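Local atomic coordinates of benzoylformate Decarboxylase (Polynucleobacter necessarius, PDB entry 4K9Q), a protein that probably decarboxylates benzoylformate, as a member of the thiamine diphosphate enzyme family that binds the cofactor together with a magnesium ion. Residues L350-P364 / E499-L512. Numbering follows the deposited sequence.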
ATOM      1  N   LEU A 350       2.027 -18.387 -47.006  1.00 14.24           N
ATOM      2  CA  LEU A 350       0.632 -18.573 -46.631  1.00 14.42           C
ATOM      3  C   LEU A 350       0.049 -17.339 -45.944  1.00 16.78           C
ATOM      4  O   LEU A 350       0.697 -16.715 -45.111  1.00 16.66           O
ATOM      5  CB  LEU A 350       0.498 -19.781 -45.704  1.00 15.69           C
ATOM      6  CG  LEU A 350       0.857 -21.140 -46.312  1.00 15.04           C
ATOM      7  CD1 LEU A 350       0.771 -22.226 -45.258  1.00 17.90           C
ATOM      8  CD2 LEU A 350      -0.075 -21.428 -47.470  1.00 19.87           C
ATOM      9  N   ARG A 351      -1.179 -16.995 -46.313  1.00 15.38           N
ATOM     10  CA  ARG A 351      -1.875 -15.865 -45.715  1.00 16.23           C
ATOM     11  C   ARG A 351      -2.759 -16.333 -44.568  1.00 15.67           C
ATOM     12  O   ARG A 351      -3.481 -17.320 -44.691  1.00 12.85           O
ATOM     13  CB  ARG A 351      -2.703 -15.149 -46.774  1.00 18.31           C
ATOM     14  CG  ARG A 351      -1.837 -14.555 -47.876  1.00 22.35           C
ATOM     15  CD  ARG A 351      -2.678 -13.881 -48.916  1.00 22.32           C
ATOM     16  NE  ARG A 351      -1.862 -13.363 -50.009  1.00 19.56           N
ATOM     17  CZ  ARG A 351      -2.366 -12.741 -51.069  1.00 27.59           C
ATOM     18  NH1 ARG A 351      -3.676 -12.572 -51.171  1.00 23.78           N
ATOM     19  NH2 ARG A 351      -1.560 -12.293 -52.023  1.00 29.06           N
ATOM     20  N   PRO A 352      -2.714 -15.615 -43.435  1.00 13.44           N
ATOM     21  CA  PRO A 352      -3.444 -16.078 -42.249  1.00 13.11           C
ATOM     22  C   PRO A 352      -4.965 -16.244 -42.427  1.00 11.85           C
ATOM     23  O   PRO A 352      -5.519 -17.153 -41.806  1.00 13.05           O
ATOM     24  CB  PRO A 352      -3.109 -15.017 -41.190  1.00 13.43           C
ATOM     25  CG  PRO A 352      -2.659 -13.816 -41.958  1.00 13.15           C
ATOM     26  CD  PRO A 352      -1.985 -14.360 -43.192  1.00 15.38           C
ATOM     27  N   HIS A 353      -5.626 -15.415 -43.237  1.00 11.38           N
ATOM     28  CA  HIS A 353      -7.064 -15.600 -43.446  1.00 11.00           C
ATOM     29  C   HIS A 353      -7.312 -16.976 -44.088  1.00 13.86           C
ATOM     30  O   HIS A 353      -8.274 -17.661 -43.750  1.00 14.21           O
ATOM     31  CB  HIS A 353      -7.658 -14.480 -44.308  1.00 13.70           C
ATOM     32  CG  HIS A 353      -9.155 -14.381 -44.246  1.00 14.50           C
ATOM     33  ND1 HIS A 353      -9.993 -15.308 -44.830  1.00 14.85           N
ATOM     34  CD2 HIS A 353      -9.962 -13.443 -43.692  1.00 17.14           C
ATOM     35  CE1 HIS A 353     -11.250 -14.950 -44.633  1.00 13.91           C
ATOM     36  NE2 HIS A 353     -11.257 -13.820 -43.947  1.00 16.73           N
ATOM     37  N   ALA A 354      -6.438 -17.393 -45.000  1.00 12.39           N
ATOM     38  CA  ALA A 354      -6.628 -18.697 -45.634  1.00 12.60           C
ATOM     39  C   ALA A 354      -6.365 -19.821 -44.640  1.00 13.39           C
ATOM     40  O   ALA A 354      -7.077 -20.822 -44.623  1.00 12.58           O
ATOM     41  CB  ALA A 354      -5.741 -18.837 -46.858  1.00 14.29           C
ATOM     42  N   VAL A 355      -5.336 -19.656 -43.812  1.00 13.24           N
ATOM     43  CA  VAL A 355      -5.051 -20.617 -42.751  1.00 12.00           C
ATOM     44  C   VAL A 355      -6.287 -20.778 -41.859  1.00 10.76           C
ATOM     45  O   VAL A 355      -6.715 -21.897 -41.562  1.00 12.06           O
ATOM     46  CB  VAL A 355      -3.826 -20.193 -41.906  1.00 11.13           C
ATOM     47  CG1 VAL A 355      -3.661 -21.106 -40.686  1.00  8.96           C
ATOM     48  CG2 VAL A 355      -2.566 -20.219 -42.764  1.00 13.54           C
ATOM     49  N   LEU A 356      -6.866 -19.654 -41.449  1.00 10.31           N
ATOM     50  CA  LEU A 356      -8.060 -19.677 -40.611  1.00 13.26           C
ATOM     51  C   LEU A 356      -9.242 -20.371 -41.294  1.00 12.23           C
ATOM     52  O   LEU A 356      -9.942 -21.169 -40.666  1.00 14.05           O
ATOM     53  CB  LEU A 356      -8.441 -18.264 -40.184  1.00 10.11           C
ATOM     54  CG  LEU A 356      -7.489 -17.600 -39.188  1.00 10.95           C
ATOM     55  CD1 LEU A 356      -7.700 -16.108 -39.214  1.00 10.03           C
ATOM     56  CD2 LEU A 356      -7.667 -18.183 -37.773  1.00 12.21           C
ATOM     57  N   GLU A 357      -9.460 -20.071 -42.572  1.00 13.54           N
ATOM     58  CA  GLU A 357     -10.514 -20.734 -43.343  1.00 14.28           C
ATOM     59  C   GLU A 357     -10.346 -22.248 -43.369  1.00 17.25           C
ATOM     60  O   GLU A 357     -11.324 -22.986 -43.248  1.00 15.64           O
ATOM     61  CB  GLU A 357     -10.544 -20.217 -44.777  1.00 11.72           C
ATOM     62  CG  GLU A 357     -11.071 -18.802 -44.930  1.00 14.02           C
ATOM     63  CD  GLU A 357     -10.959 -18.338 -46.364  1.00 16.82           C
ATOM     64  OE1 GLU A 357     -11.555 -19.007 -47.236  1.00 18.66           O
ATOM     65  OE2 GLU A 357     -10.259 -17.331 -46.624  1.00 15.02           O
ATOM     66  N   VAL A 358      -9.109 -22.708 -43.542  1.00 13.06           N
ATOM     67  CA  VAL A 358      -8.823 -24.144 -43.543  1.00 12.00           C
ATOM     68  C   VAL A 358      -9.147 -24.776 -42.187  1.00 13.71           C
ATOM     69  O   VAL A 358      -9.707 -25.869 -42.106  1.00 14.41           O
ATOM     70  CB  VAL A 358      -7.365 -24.429 -43.961  1.00 14.14           C
ATOM     71  CG1 VAL A 358      -7.020 -25.896 -43.748  1.00 15.99           C
ATOM     72  CG2 VAL A 358      -7.179 -24.039 -45.419  1.00 16.88           C
ATOM     73  N   LEU A 359      -8.817 -24.077 -41.108  1.00 12.86           N
ATOM     74  CA  LEU A 359      -9.151 -24.594 -39.789  1.00 12.22           C
ATOM     75  C   LEU A 359     -10.670 -24.645 -39.603  1.00 14.25           C
ATOM     76  O   LEU A 359     -11.214 -25.655 -39.160  1.00 14.60           O
ATOM     77  CB  LEU A 359      -8.515 -23.738 -38.700  1.00 12.50           C
ATOM     78  CG  LEU A 359      -6.997 -23.706 -38.651  1.00 12.79           C
ATOM     79  CD1 LEU A 359      -6.554 -22.755 -37.549  1.00 14.76           C
ATOM     80  CD2 LEU A 359      -6.463 -25.103 -38.396  1.00 15.28           C
ATOM     81  N   LYS A 360     -11.348 -23.562 -39.962  1.00 14.40           N
ATOM     82  CA  LYS A 360     -12.796 -23.485 -39.798  1.00 13.31           C
ATOM     83  C   LYS A 360     -13.518 -24.606 -40.565  1.00 16.56           C
ATOM     84  O   LYS A 360     -14.348 -25.328 -39.997  1.00 16.27           O
ATOM     85  CB  LYS A 360     -13.300 -22.096 -40.217  1.00 14.21           C
ATOM     86  CG  LYS A 360     -14.805 -21.944 -40.251  1.00 20.12           C
ATOM     87  CD  LYS A 360     -15.422 -22.118 -38.880  1.00 22.73           C
ATOM     88  CE  LYS A 360     -16.943 -22.123 -38.976  1.00 28.63           C
ATOM     89  NZ  LYS A 360     -17.593 -22.115 -37.642  1.00 36.42           N
ATOM     90  N   GLU A 361     -13.179 -24.772 -41.839  1.00 15.86           N
ATOM     91  CA  GLU A 361     -13.909 -25.715 -42.685  1.00 14.68           C
ATOM     92  C   GLU A 361     -13.650 -27.175 -42.320  1.00 18.10           C
ATOM     93  O   GLU A 361     -14.368 -28.061 -42.778  1.00 21.69           O
ATOM     94  CB  GLU A 361     -13.621 -25.459 -44.170  1.00 19.01           C
ATOM     95  CG  GLU A 361     -12.212 -25.778 -44.593  1.00 17.60           C
ATOM     96  CD  GLU A 361     -11.861 -25.221 -45.969  1.00 22.36           C
ATOM     97  OE1 GLU A 361     -12.665 -24.449 -46.544  1.00 24.88           O
ATOM     98  OE2 GLU A 361     -10.769 -25.551 -46.469  1.00 22.65           O
ATOM     99  N   ASN A 362     -12.635 -27.422 -41.493  1.00 16.54           N
ATOM    100  CA  ASN A 362     -12.333 -28.775 -41.033  1.00 16.26           C
ATOM    101  C   ASN A 362     -12.624 -28.991 -39.548  1.00 16.41           C
ATOM    102  O   ASN A 362     -12.282 -30.036 -38.994  1.00 17.39           O
ATOM    103  CB  ASN A 362     -10.874 -29.137 -41.329  1.00 12.95           C
ATOM    104  CG  ASN A 362     -10.608 -29.323 -42.813  1.00 18.02           C
ATOM    105  OD1 ASN A 362     -11.007 -30.327 -43.407  1.00 20.02           O
ATOM    106  ND2 ASN A 362      -9.911 -28.365 -43.414  1.00 16.79           N
ATOM    107  N   SER A 363     -13.239 -27.996 -38.910  1.00 18.00           N
ATOM    108  CA  SER A 363     -13.552 -28.083 -37.481  1.00 15.03           C
ATOM    109  C   SER A 363     -14.885 -28.778 -37.246  1.00 23.75           C
ATOM    110  O   SER A 363     -15.837 -28.581 -38.004  1.00 23.95           O
ATOM    111  CB  SER A 363     -13.608 -26.692 -36.846  1.00 15.95           C
ATOM    112  OG  SER A 363     -12.337 -26.070 -36.814  1.00 16.40           O
ATOM    113  N   PRO A 364     -14.967 -29.580 -36.176  1.00 21.74           N
ATOM    114  CA  PRO A 364     -16.272 -30.130 -35.808  1.00 24.23           C
ATOM    115  C   PRO A 364     -17.195 -29.029 -35.304  1.00 21.36           C
ATOM    116  O   PRO A 364     -16.743 -27.919 -34.981  1.00 21.92           O
ATOM    117  CB  PRO A 364     -15.934 -31.123 -34.690  1.00 24.77           C
ATOM    118  CG  PRO A 364     -14.630 -30.687 -34.160  1.00 24.21           C
ATOM    119  CD  PRO A 364     -13.885 -30.077 -35.312  1.00 20.44           C
ATOM    120  N   GLU A 499       3.752 -26.793 -44.372  1.00 13.96           N
ATOM    121  CA  GLU A 499       4.179 -25.785 -45.346  1.00 16.27           C
ATOM    122  C   GLU A 499       3.133 -25.493 -46.416  1.00 19.24           C
ATOM    123  O   GLU A 499       3.318 -24.591 -47.234  1.00 18.59           O
ATOM    124  CB  GLU A 499       5.492 -26.201 -46.021  1.00 23.83           C
ATOM    125  CG  GLU A 499       6.684 -26.337 -45.077  1.00 22.28           C
ATOM    126  CD  GLU A 499       7.252 -24.997 -44.642  1.00 29.93           C
ATOM    127  OE1 GLU A 499       6.832 -23.955 -45.191  1.00 29.81           O
ATOM    128  OE2 GLU A 499       8.123 -24.982 -43.745  1.00 33.95           O
ATOM    129  N   THR A 500       2.053 -26.270 -46.432  1.00 13.76           N
ATOM    130  CA  THR A 500       0.957 -26.010 -47.369  1.00 14.98           C
ATOM    131  C   THR A 500      -0.379 -26.122 -46.669  1.00 13.88           C
ATOM    132  O   THR A 500      -0.477 -26.718 -45.593  1.00 13.10           O
ATOM    133  CB  THR A 500       0.929 -27.018 -48.542  1.00 16.50           C
ATOM    134  OG1 THR A 500       0.535 -28.310 -48.061  1.00 16.57           O
ATOM    135  CG2 THR A 500       2.292 -27.107 -49.243  1.00 20.78           C
ATOM    136  N   LEU A 501      -1.416 -25.580 -47.296  1.00 15.18           N
ATOM    137  CA  LEU A 501      -2.763 -25.674 -46.737  1.00 14.27           C
ATOM    138  C   LEU A 501      -3.283 -27.115 -46.713  1.00 13.61           C
ATOM    139  O   LEU A 501      -4.044 -27.482 -45.825  1.00 14.49           O
ATOM    140  CB  LEU A 501      -3.727 -24.745 -47.481  1.00 14.03           C
ATOM    141  CG  LEU A 501      -3.431 -23.247 -47.360  1.00 12.40           C
ATOM    142  CD1 LEU A 501      -4.433 -22.447 -48.179  1.00 14.30           C
ATOM    143  CD2 LEU A 501      -3.459 -22.789 -45.895  1.00 13.15           C
ATOM    144  N   ASP A 502      -2.868 -27.943 -47.675  1.00 17.02           N
ATOM    145  CA  ASP A 502      -3.235 -29.359 -47.620  1.00 17.36           C
ATOM    146  C   ASP A 502      -2.554 -30.071 -46.447  1.00 15.51           C
ATOM    147  O   ASP A 502      -3.162 -30.898 -45.765  1.00 15.38           O
ATOM    148  CB  ASP A 502      -2.927 -30.074 -48.940  1.00 18.44           C
ATOM    149  CG  ASP A 502      -3.463 -31.493 -48.964  0.53 21.08           C
ATOM    150  OD1 ASP A 502      -2.655 -32.446 -49.031  0.55 21.87           O
ATOM    151  OD2 ASP A 502      -4.702 -31.658 -48.884  0.62 23.33           O
ATOM    152  N   GLU A 503      -1.289 -29.753 -46.208  1.00 14.54           N
ATOM    153  CA  GLU A 503      -0.590 -30.309 -45.054  1.00 15.40           C
ATOM    154  C   GLU A 503      -1.255 -29.854 -43.759  1.00 14.01           C
ATOM    155  O   GLU A 503      -1.394 -30.635 -42.818  1.00 14.49           O
ATOM    156  CB  GLU A 503       0.882 -29.913 -45.064  1.00 14.14           C
ATOM    157  CG  GLU A 503       1.692 -30.633 -46.148  1.00 19.08           C
ATOM    158  CD  GLU A 503       3.147 -30.217 -46.180  1.00 26.57           C
ATOM    159  OE1 GLU A 503       3.595 -29.500 -45.259  1.00 22.07           O
ATOM    160  OE2 GLU A 503       3.851 -30.618 -47.135  1.00 23.55           O
ATOM    161  N   LEU A 504      -1.665 -28.587 -43.721  1.00 13.65           N
ATOM    162  CA  LEU A 504      -2.383 -28.081 -42.558  1.00 11.40           C
ATOM    163  C   LEU A 504      -3.664 -28.866 -42.321  1.00 13.42           C
ATOM    164  O   LEU A 504      -3.958 -29.248 -41.195  1.00 13.32           O
ATOM    165  CB  LEU A 504      -2.712 -26.591 -42.725  1.00 12.30           C
ATOM    166  CG  LEU A 504      -3.596 -25.988 -41.631  1.00 15.38           C
ATOM    167  CD1 LEU A 504      -2.912 -26.093 -40.274  1.00 14.05           C
ATOM    168  CD2 LEU A 504      -3.888 -24.546 -41.986  1.00 13.82           C
ATOM    169  N   LYS A 505      -4.442 -29.093 -43.375  1.00 13.76           N
ATOM    170  CA  LYS A 505      -5.678 -29.847 -43.219  1.00 15.04           C
ATOM    171  C   LYS A 505      -5.398 -31.216 -42.609  1.00 14.45           C
ATOM    172  O   LYS A 505      -6.062 -31.637 -41.660  1.00 16.11           O
ATOM    173  CB  LYS A 505      -6.405 -29.998 -44.557  1.00 14.82           C
ATOM    174  CG  LYS A 505      -7.601 -30.933 -44.493  1.00 16.74           C
ATOM    175  CD  LYS A 505      -8.238 -31.109 -45.852  1.00 19.43           C
ATOM    176  CE  LYS A 505      -9.340 -32.151 -45.782  1.00 23.42           C
ATOM    177  NZ  LYS A 505      -9.990 -32.353 -47.106  1.00 25.75           N
ATOM    178  N   THR A 506      -4.406 -31.910 -43.154  1.00 11.19           N
ATOM    179  CA  THR A 506      -4.072 -33.249 -42.678  1.00 14.32           C
ATOM    180  C   THR A 506      -3.648 -33.228 -41.213  1.00 13.91           C
ATOM    181  O   THR A 506      -4.081 -34.062 -40.414  1.00 13.37           O
ATOM    182  CB  THR A 506      -2.949 -33.876 -43.510  1.00 17.96           C
ATOM    183  OG1 THR A 506      -3.370 -33.953 -44.877  1.00 18.48           O
ATOM    184  CG2 THR A 506      -2.628 -35.276 -43.001  1.00 18.80           C
ATOM    185  N   ALA A 507      -2.783 -32.283 -40.865  1.00 14.07           N
ATOM    186  CA  ALA A 507      -2.286 -32.191 -39.493  1.00 13.04           C
ATOM    187  C   ALA A 507      -3.406 -31.849 -38.501  1.00 11.62           C
ATOM    188  O   ALA A 507      -3.455 -32.384 -37.386  1.00 13.57           O
ATOM    189  CB  ALA A 507      -1.161 -31.176 -39.411  1.00 14.12           C
ATOM    190  N   TYR A 508      -4.296 -30.954 -38.917  1.00 11.62           N
ATOM    191  CA  TYR A 508      -5.379 -30.504 -38.060  1.00 12.33           C
ATOM    192  C   TYR A 508      -6.388 -31.622 -37.806  1.00 14.17           C
ATOM    193  O   TYR A 508      -6.803 -31.849 -36.666  1.00 13.94           O
ATOM    194  CB  TYR A 508      -6.042 -29.259 -38.657  1.00 14.10           C
ATOM    195  CG  TYR A 508      -7.139 -28.659 -37.800  1.00 12.67           C
ATOM    196  CD1 TYR A 508      -6.922 -28.348 -36.454  1.00 11.61           C
ATOM    197  CD2 TYR A 508      -8.397 -28.397 -38.340  1.00 12.61           C
ATOM    198  CE1 TYR A 508      -7.933 -27.790 -35.680  1.00 14.14           C
ATOM    199  CE2 TYR A 508      -9.404 -27.842 -37.577  1.00 14.20           C
ATOM    200  CZ  TYR A 508      -9.170 -27.547 -36.243  1.00 13.68           C
ATOM    201  OH  TYR A 508     -10.178 -26.990 -35.480  1.00 15.64           O
ATOM    202  N   LEU A 509      -6.771 -32.333 -38.864  1.00 13.59           N
ATOM    203  CA  LEU A 509      -7.653 -33.493 -38.706  1.00 14.93           C
ATOM    204  C   LEU A 509      -7.027 -34.551 -37.788  1.00 13.67           C
ATOM    205  O   LEU A 509      -7.696 -35.112 -36.910  1.00 15.27           O
ATOM    206  CB  LEU A 509      -7.990 -34.094 -40.076  1.00 12.40           C
ATOM    207  CG  LEU A 509      -8.858 -33.171 -40.932  1.00 15.12           C
ATOM    208  CD1 LEU A 509      -9.156 -33.815 -42.271  1.00 20.20           C
ATOM    209  CD2 LEU A 509     -10.153 -32.813 -40.209  1.00 16.84           C
ATOM    210  N   GLU A 510      -5.736 -34.803 -37.972  1.00 12.35           N
ATOM    211  CA  GLU A 510      -5.020 -35.726 -37.100  1.00 15.08           C
ATOM    212  C   GLU A 510      -5.059 -35.261 -35.638  1.00 15.51           C
ATOM    213  O   GLU A 510      -5.338 -36.047 -34.734  1.00 13.10           O
ATOM    214  CB  GLU A 510      -3.576 -35.900 -37.566  1.00 15.74           C
ATOM    215  CG  GLU A 510      -2.764 -36.857 -36.699  1.00 20.58           C
ATOM    216  CD  GLU A 510      -1.465 -37.286 -37.357  0.24 24.58           C
ATOM    217  OE1 GLU A 510      -1.388 -37.247 -38.604  0.66 29.54           O
ATOM    218  OE2 GLU A 510      -0.522 -37.659 -36.625  0.48 26.58           O
ATOM    219  N   ALA A 511      -4.791 -33.980 -35.405  1.00 14.30           N
ATOM    220  CA  ALA A 511      -4.817 -33.461 -34.039  1.00 12.32           C
ATOM    221  C   ALA A 511      -6.229 -33.577 -33.434  1.00 13.17           C
ATOM    222  O   ALA A 511      -6.389 -33.869 -32.250  1.00 13.07           O
ATOM    223  CB  ALA A 511      -4.310 -32.021 -34.000  1.00 11.92           C
ATOM    224  N   LEU A 512      -7.260 -33.367 -34.253  1.00 12.61           N
ATOM    225  CA  LEU A 512      -8.636 -33.517 -33.785  1.00 14.39           C
ATOM    226  C   LEU A 512      -8.965 -34.954 -33.378  1.00 15.75           C
ATOM    227  O   LEU A 512      -9.797 -35.175 -32.503  1.00 17.55           O
ATOM    228  CB  LEU A 512      -9.629 -33.018 -34.838  1.00 16.08           C
ATOM    229  CG  LEU A 512      -9.716 -31.492 -34.981  1.00 15.61           C
ATOM    230  CD1 LEU A 512     -10.383 -31.137 -36.305  1.00 15.83           C
ATOM    231  CD2 LEU A 512     -10.459 -30.867 -33.807  1.00 16.32           C
TER
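Two helices on one face of the parallel sheet in the C-terminal thiamine diphosphate-binding domain, 352-361 and 501-512, pack through Val355, Val358 and Leu359 against Leu501, Leu504 and Tyr508. Their axes cross at -39° and approach to 9.7 Å, a gap filled by valine and leucine side chains. Leu350 enters just ahead of its helix, CD2 lying 3.8 Å from Leu501 CG, the two side chains running antiparallel as they pass. Val358 straddles two leucines: CG1, anti to the backbone N (chi1 171°), meets Leu504 CD2, while CG2 rests on Leu501 CD2. On the sheet side, Val355 places its CG1 3.7 Å from Leu504 CD2, and its side chain also touches Phe454 and Val522 of strands 449-455 and 517-523. At the C-terminal end of helix 352-361 polar groups join in. The amide of Asn362 turns back, ND2 donating to Val358 O (2.8 Å), and lies across the extended aliphatic chain of Lys505. Tyr508 suits this boundary by offering apolar faces and a single polar hydroxyl: Leu359 CD2 sits over the centre of one face, 3.7 Å from the centroid, and Leu512 CD1 covers the opposite face toward the rim. At the ring's edge, Tyr508 OH donates to Ser363 OG (2.7 Å), which in turn donates to Leu359 O (2.6 Å) from above the carbonyl plane.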